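Local coordinates for cycloserine biosynthesis protein DcsG (Streptomyces lavendulae, PDB 6JIL), which uses ATP and magnesium to close O-ureido-D-serine into the antitubercular antibiotic D-cycloserine, as a monomeric ATP-grasp ligase, at residues 2-14 and 29-41. Sequence-based numbering, arbitrary orientation.
Sequences GILALVTDAVSLP and VGITAEVCDWEDG
The CD1 branch of L6 is a bump that settles against CB of the small A33 at 3.8 Å, on the face carrying L4, L6 and T8. Beneath it strands 4-8 and 33-37 lie parallel and twisted by 33°, laced by alternating backbone bonds from L4 N to T32 O through W38 N to T8 O. Farther along this face CG2 of T8 presses on CG1 of V35 (3.4 Å), and CD1 of L13 reaches the same methyl from the start of a 3-10 segment. On the opposite face SG of C36 lies beside CB of A5 (4.1 Å), and the V7 and W38 side chains cross at about a right angle, CG1 of V7 meeting CB of W38. With CG between the backbone N and the carbonyl carbon (chi1 62°), the W38 indole lies alongside D9; NE1 donates in its ring plane to the anti lone pair of D9 OD1 (3.1 Å), while T8 O also sits at the ring edge. OD1 is also hydrogen-bonded to T58, and OD2 accepts from S12 N and OG, an Asx motif; bonds to both oxygens hold the carboxylate. D37 OD1 accepts A10 N from above its carboxylate plane. These contacts join both strands of a right-handed beta-alpha-beta unit: L6 and A33 rest on L23 of helix 19-28, A5 and V7 on strand 50-55, and strand 33-37 edges the parallel sheet.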
ATOM      1  N   GLY A   2      -3.168 -26.801 -10.936  1.00 38.42           N
ATOM      2  CA  GLY A   2      -2.714 -25.718 -10.011  1.00 36.87           C
ATOM      3  C   GLY A   2      -2.707 -24.355 -10.678  1.00 34.97           C
ATOM      4  O   GLY A   2      -1.725 -23.613 -10.594  1.00 33.20           O
ATOM      5  N   ILE A   3      -3.812 -24.028 -11.341  1.00 32.50           N
ATOM      6  CA  ILE A   3      -3.940 -22.752 -12.023  1.00 31.36           C
ATOM      7  C   ILE A   3      -4.007 -21.644 -10.967  1.00 28.63           C
ATOM      8  O   ILE A   3      -4.703 -21.768  -9.957  1.00 28.40           O
ATOM      9  CB  ILE A   3      -5.192 -22.762 -12.944  1.00 32.75           C
ATOM     10  CG1 ILE A   3      -4.830 -22.242 -14.332  1.00 34.48           C
ATOM     11  CG2 ILE A   3      -6.286 -21.915 -12.368  1.00 34.63           C
ATOM     12  CD1 ILE A   3      -5.921 -22.500 -15.364  1.00 36.23           C
ATOM     13  N   LEU A   4      -3.253 -20.573 -11.207  1.00 26.02           N
ATOM     14  CA  LEU A   4      -3.164 -19.438 -10.293  1.00 22.24           C
ATOM     15  C   LEU A   4      -3.940 -18.241 -10.828  1.00 22.28           C
ATOM     16  O   LEU A   4      -3.734 -17.820 -11.973  1.00 20.23           O
ATOM     17  CB  LEU A   4      -1.698 -19.027 -10.127  1.00 20.47           C
ATOM     18  CG  LEU A   4      -1.188 -18.396  -8.829  1.00 20.00           C
ATOM     19  CD1 LEU A   4       0.038 -17.551  -9.147  1.00 20.01           C
ATOM     20  CD2 LEU A   4      -2.246 -17.549  -8.180  1.00 20.91           C
ATOM     21  N   ALA A   5      -4.823 -17.689 -10.000  1.00 19.89           N
ATOM     22  CA  ALA A   5      -5.601 -16.525 -10.403  1.00 18.26           C
ATOM     23  C   ALA A   5      -4.862 -15.261  -9.980  1.00 15.86           C
ATOM     24  O   ALA A   5      -4.423 -15.154  -8.839  1.00 17.59           O
ATOM     25  CB  ALA A   5      -6.982 -16.563  -9.756  1.00 17.02           C
ATOM     26  N   LEU A   6      -4.690 -14.325 -10.908  1.00 14.50           N
ATOM     27  CA  LEU A   6      -4.031 -13.054 -10.605  1.00 14.40           C
ATOM     28  C   LEU A   6      -5.153 -12.016 -10.722  1.00 15.43           C
ATOM     29  O   LEU A   6      -5.600 -11.689 -11.819  1.00 15.44           O
ATOM     30  CB  LEU A   6      -2.903 -12.773 -11.607  1.00 13.79           C
ATOM     31  CG  LEU A   6      -1.764 -13.811 -11.666  1.00 15.42           C
ATOM     32  CD1 LEU A   6      -0.733 -13.391 -12.698  1.00 13.38           C
ATOM     33  CD2 LEU A   6      -1.101 -13.962 -10.302  1.00 13.43           C
ATOM     34  N   VAL A   7      -5.617 -11.518  -9.581  1.00 14.62           N
ATOM     35  CA  VAL A   7      -6.732 -10.584  -9.551  1.00 14.52           C
ATOM     36  C   VAL A   7      -6.447  -9.135  -9.911  1.00 14.12           C
ATOM     37  O   VAL A   7      -5.511  -8.518  -9.409  1.00 16.21           O
ATOM     38  CB  VAL A   7      -7.429 -10.608  -8.170  1.00 15.90           C
ATOM     39  CG1 VAL A   7      -8.711  -9.773  -8.210  1.00 16.15           C
ATOM     40  CG2 VAL A   7      -7.748 -12.038  -7.778  1.00 16.66           C
ATOM     41  N   THR A   8      -7.299  -8.593 -10.767  1.00 12.39           N
ATOM     42  CA  THR A   8      -7.197  -7.215 -11.225  1.00 14.85           C
ATOM     43  C   THR A   8      -8.632  -6.749 -11.485  1.00 14.60           C
ATOM     44  O   THR A   8      -9.584  -7.333 -10.968  1.00 12.77           O
ATOM     45  CB  THR A   8      -6.384  -7.144 -12.559  1.00 14.98           C
ATOM     46  OG1 THR A   8      -6.186  -5.778 -12.943  1.00 12.64           O
ATOM     47  CG2 THR A   8      -7.137  -7.878 -13.685  1.00 12.39           C
ATOM     48  N   ASP A   9      -8.770  -5.672 -12.250  1.00 15.65           N
ATOM     49  CA  ASP A   9     -10.076  -5.173 -12.664  1.00 15.84           C
ATOM     50  C   ASP A   9      -9.836  -4.317 -13.904  1.00 15.28           C
ATOM     51  O   ASP A   9      -8.766  -3.725 -14.061  1.00 15.63           O
ATOM     52  CB  ASP A   9     -10.841  -4.448 -11.521  1.00 17.42           C
ATOM     53  CG  ASP A   9     -10.199  -3.145 -11.056  1.00 19.34           C
ATOM     54  OD1 ASP A   9     -10.252  -2.905  -9.830  1.00 20.12           O
ATOM     55  OD2 ASP A   9      -9.688  -2.352 -11.877  1.00 18.03           O
ATOM     56  N   ALA A  10     -10.810  -4.305 -14.807  1.00 14.14           N
ATOM     57  CA  ALA A  10     -10.687  -3.592 -16.073  1.00 13.64           C
ATOM     58  C   ALA A  10     -10.039  -2.219 -16.013  1.00 13.99           C
ATOM     59  O   ALA A  10      -9.125  -1.924 -16.787  1.00 14.39           O
ATOM     60  CB  ALA A  10     -12.055  -3.499 -16.755  1.00  9.10           C
ATOM     61  N   VAL A  11     -10.502  -1.379 -15.097  1.00 14.80           N
ATOM     62  CA  VAL A  11      -9.965  -0.027 -14.979  1.00 14.80           C
ATOM     63  C   VAL A  11      -8.493   0.023 -14.592  1.00 15.75           C
ATOM     64  O   VAL A  11      -7.757   0.895 -15.040  1.00 17.32           O
ATOM     65  CB  VAL A  11     -10.765   0.796 -13.936  1.00 15.70           C
ATOM     66  CG1 VAL A  11     -10.129   2.163 -13.741  1.00 11.42           C
ATOM     67  CG2 VAL A  11     -12.219   0.943 -14.392  1.00 15.45           C
ATOM     68  N   SER A  12      -8.072  -0.924 -13.770  1.00 16.72           N
ATOM     69  CA  SER A  12      -6.707  -0.954 -13.266  1.00 17.56           C
ATOM     70  C   SER A  12      -5.688  -1.721 -14.087  1.00 17.06           C
ATOM     71  O   SER A  12      -4.501  -1.418 -14.028  1.00 16.30           O
ATOM     72  CB  SER A  12      -6.714  -1.508 -11.841  1.00 18.97           C
ATOM     73  OG  SER A  12      -7.623  -0.773 -11.037  1.00 23.53           O
ATOM     74  N   LEU A  13      -6.144  -2.708 -14.852  1.00 16.27           N
ATOM     75  CA  LEU A  13      -5.225  -3.515 -15.640  1.00 14.99           C
ATOM     76  C   LEU A  13      -4.254  -2.717 -16.524  1.00 15.11           C
ATOM     77  O   LEU A  13      -3.105  -3.112 -16.696  1.00 15.95           O
ATOM     78  CB  LEU A  13      -6.004  -4.517 -16.485  1.00 13.01           C
ATOM     79  CG  LEU A  13      -5.143  -5.586 -17.163  1.00 13.00           C
ATOM     80  CD1 LEU A  13      -4.366  -6.353 -16.109  1.00 12.36           C
ATOM     81  CD2 LEU A  13      -6.026  -6.529 -17.980  1.00 12.10           C
ATOM     82  N   PRO A  14      -4.706  -1.591 -17.101  1.00 15.15           N
ATOM     83  CA  PRO A  14      -3.836  -0.776 -17.959  1.00 13.78           C
ATOM     84  C   PRO A  14      -2.663  -0.112 -17.246  1.00 14.44           C
ATOM     85  O   PRO A  14      -1.676   0.258 -17.883  1.00 15.72           O
ATOM     86  CB  PRO A  14      -4.795   0.254 -18.547  1.00 13.00           C
ATOM     87  CG  PRO A  14      -6.087  -0.505 -18.622  1.00 12.91           C
ATOM     88  CD  PRO A  14      -6.114  -1.184 -17.270  1.00 15.48           C
ATOM     89  N   VAL A  29       8.467 -20.463 -14.075  1.00 22.66           N
ATOM     90  CA  VAL A  29       8.470 -21.362 -12.926  1.00 21.75           C
ATOM     91  C   VAL A  29       7.365 -22.412 -13.045  1.00 22.60           C
ATOM     92  O   VAL A  29       6.962 -23.028 -12.065  1.00 22.98           O
ATOM     93  CB  VAL A  29       8.334 -20.595 -11.589  1.00 22.03           C
ATOM     94  CG1 VAL A  29       9.496 -19.616 -11.442  1.00 19.45           C
ATOM     95  CG2 VAL A  29       7.007 -19.875 -11.520  1.00 19.84           C
ATOM     96  N   GLY A  30       6.879 -22.596 -14.268  1.00 23.17           N
ATOM     97  CA  GLY A  30       5.856 -23.588 -14.539  1.00 24.53           C
ATOM     98  C   GLY A  30       4.432 -23.386 -14.057  1.00 26.61           C
ATOM     99  O   GLY A  30       3.613 -24.296 -14.204  1.00 26.34           O
ATOM    100  N   ILE A  31       4.102 -22.227 -13.493  1.00 27.70           N
ATOM    101  CA  ILE A  31       2.738 -22.044 -13.022  1.00 28.59           C
ATOM    102  C   ILE A  31       1.819 -21.386 -14.045  1.00 28.63           C
ATOM    103  O   ILE A  31       2.184 -20.410 -14.704  1.00 29.01           O
ATOM    104  CB  ILE A  31       2.702 -21.292 -11.665  1.00 29.41           C
ATOM    105  CG1 ILE A  31       3.526 -20.015 -11.723  1.00 31.84           C
ATOM    106  CG2 ILE A  31       3.273 -22.185 -10.574  1.00 29.67           C
ATOM    107  CD1 ILE A  31       3.763 -19.404 -10.345  1.00 29.98           C
ATOM    108  N   THR A  32       0.632 -21.966 -14.197  1.00 27.07           N
ATOM    109  CA  THR A  32      -0.363 -21.474 -15.136  1.00 26.25           C
ATOM    110  C   THR A  32      -1.168 -20.408 -14.426  1.00 26.38           C
ATOM    111  O   THR A  32      -1.860 -20.691 -13.448  1.00 26.17           O
ATOM    112  CB  THR A  32      -1.326 -22.592 -15.563  1.00 26.85           C
ATOM    113  OG1 THR A  32      -0.590 -23.794 -15.808  1.00 27.27           O
ATOM    114  CG2 THR A  32      -2.066 -22.200 -16.833  1.00 29.53           C
ATOM    115  N   ALA A  33      -1.076 -19.178 -14.911  1.00 26.33           N
ATOM    116  CA  ALA A  33      -1.804 -18.084 -14.290  1.00 26.93           C
ATOM    117  C   ALA A  33      -2.873 -17.518 -15.209  1.00 26.54           C
ATOM    118  O   ALA A  33      -2.711 -17.497 -16.425  1.00 28.15           O
ATOM    119  CB  ALA A  33      -0.833 -16.980 -13.886  1.00 26.01           C
ATOM    120  N   GLU A  34      -3.980 -17.085 -14.617  1.00 26.27           N
ATOM    121  CA  GLU A  34      -5.064 -16.465 -15.368  1.00 26.00           C
ATOM    122  C   GLU A  34      -5.345 -15.115 -14.718  1.00 24.00           C
ATOM    123  O   GLU A  34      -5.409 -15.005 -13.490  1.00 23.94           O
ATOM    124  CB  GLU A  34      -6.335 -17.325 -15.342  1.00 29.55           C
ATOM    125  CG  GLU A  34      -6.254 -18.603 -16.165  1.00 36.27           C
ATOM    126  CD  GLU A  34      -7.552 -19.404 -16.151  1.00 39.45           C
ATOM    127  OE1 GLU A  34      -7.540 -20.561 -16.630  1.00 41.19           O
ATOM    128  OE2 GLU A  34      -8.582 -18.880 -15.668  1.00 38.97           O
ATOM    129  N   VAL A  35      -5.482 -14.085 -15.542  1.00 21.80           N
ATOM    130  CA  VAL A  35      -5.773 -12.747 -15.050  1.00 19.34           C
ATOM    131  C   VAL A  35      -7.289 -12.683 -14.875  1.00 18.96           C
ATOM    132  O   VAL A  35      -8.034 -12.937 -15.820  1.00 19.34           O
ATOM    133  CB  VAL A  35      -5.307 -11.676 -16.063  1.00 16.46           C
ATOM    134  CG1 VAL A  35      -5.477 -10.291 -15.475  1.00 17.79           C
ATOM    135  CG2 VAL A  35      -3.858 -11.921 -16.437  1.00 14.31           C
ATOM    136  N   CYS A  36      -7.742 -12.348 -13.671  1.00 19.74           N
ATOM    137  CA  CYS A  36      -9.173 -12.285 -13.382  1.00 19.82           C
ATOM    138  C   CYS A  36      -9.645 -10.961 -12.796  1.00 19.36           C
ATOM    139  O   CYS A  36      -9.001 -10.400 -11.913  1.00 19.49           O
ATOM    140  CB  CYS A  36      -9.553 -13.398 -12.403  1.00 19.32           C
ATOM    141  SG  CYS A  36      -9.091 -15.041 -12.926  1.00 25.99           S
ATOM    142  N   ASP A  37     -10.783 -10.477 -13.281  1.00 17.22           N
ATOM    143  CA  ASP A  37     -11.360  -9.244 -12.777  1.00 17.03           C
ATOM    144  C   ASP A  37     -12.222  -9.653 -11.583  1.00 17.31           C
ATOM    145  O   ASP A  37     -13.050 -10.554 -11.702  1.00 16.67           O
ATOM    146  CB  ASP A  37     -12.214  -8.585 -13.862  1.00 17.18           C
ATOM    147  CG  ASP A  37     -12.779  -7.249 -13.429  1.00 19.40           C
ATOM    148  OD1 ASP A  37     -13.097  -6.427 -14.311  1.00 21.75           O
ATOM    149  OD2 ASP A  37     -12.916  -7.019 -12.209  1.00 21.66           O
ATOM    150  N   TRP A  38     -12.032  -9.009 -10.433  1.00 17.39           N
ATOM    151  CA  TRP A  38     -12.808  -9.390  -9.262  1.00 18.64           C
ATOM    152  C   TRP A  38     -14.301  -9.107  -9.398  1.00 19.04           C
ATOM    153  O   TRP A  38     -15.109  -9.663  -8.644  1.00 19.54           O
ATOM    154  CB  TRP A  38     -12.253  -8.734  -7.984  1.00 16.49           C
ATOM    155  CG  TRP A  38     -12.292  -7.236  -7.954  1.00 17.84           C
ATOM    156  CD1 TRP A  38     -11.456  -6.377  -8.607  1.00 16.74           C
ATOM    157  CD2 TRP A  38     -13.199  -6.416  -7.203  1.00 17.20           C
ATOM    158  NE1 TRP A  38     -11.779  -5.075  -8.305  1.00 15.44           N
ATOM    159  CE2 TRP A  38     -12.847  -5.069  -7.447  1.00 15.19           C
ATOM    160  CE3 TRP A  38     -14.277  -6.691  -6.346  1.00 18.20           C
ATOM    161  CZ2 TRP A  38     -13.534  -3.994  -6.866  1.00 15.96           C
ATOM    162  CZ3 TRP A  38     -14.963  -5.614  -5.763  1.00 16.42           C
ATOM    163  CH2 TRP A  38     -14.586  -4.286  -6.028  1.00 16.61           C
ATOM    164  N   GLU A  39     -14.670  -8.259 -10.356  1.00 18.83           N
ATOM    165  CA  GLU A  39     -16.080  -7.925 -10.578  1.00 21.54           C
ATOM    166  C   GLU A  39     -16.713  -8.718 -11.722  1.00 22.71           C
ATOM    167  O   GLU A  39     -17.842  -8.453 -12.126  1.00 22.96           O
ATOM    168  CB  GLU A  39     -16.239  -6.420 -10.828  1.00 20.58           C
ATOM    169  CG  GLU A  39     -16.165  -5.603  -9.543  1.00 25.18           C
ATOM    170  CD  GLU A  39     -16.216  -4.103  -9.768  1.00 28.41           C
ATOM    171  OE1 GLU A  39     -16.746  -3.394  -8.879  1.00 28.82           O
ATOM    172  OE2 GLU A  39     -15.718  -3.629 -10.817  1.00 29.47           O
ATOM    173  N   ASP A  40     -15.977  -9.693 -12.243  1.00 24.04           N
ATOM    174  CA  ASP A  40     -16.473 -10.531 -13.326  1.00 25.05           C
ATOM    175  C   ASP A  40     -17.246 -11.703 -12.724  1.00 25.94           C
ATOM    176  O   ASP A  40     -16.657 -12.652 -12.213  1.00 26.05           O
ATOM    177  CB  ASP A  40     -15.297 -11.044 -14.153  1.00 25.75           C
ATOM    178  CG  ASP A  40     -15.731 -11.900 -15.325  1.00 26.47           C
ATOM    179  OD1 ASP A  40     -14.845 -12.301 -16.108  1.00 26.87           O
ATOM    180  OD2 ASP A  40     -16.943 -12.172 -15.464  1.00 27.32           O
ATOM    181  N   GLY A  41     -18.570 -11.631 -12.790  1.00 28.48           N
ATOM    182  CA  GLY A  41     -19.396 -12.684 -12.225  1.00 27.70           C
ATOM    183  C   GLY A  41     -19.315 -14.034 -12.914  1.00 28.13           C
ATOM    184  O   GLY A  41     -19.847 -15.015 -12.402  1.00 28.12           O
TER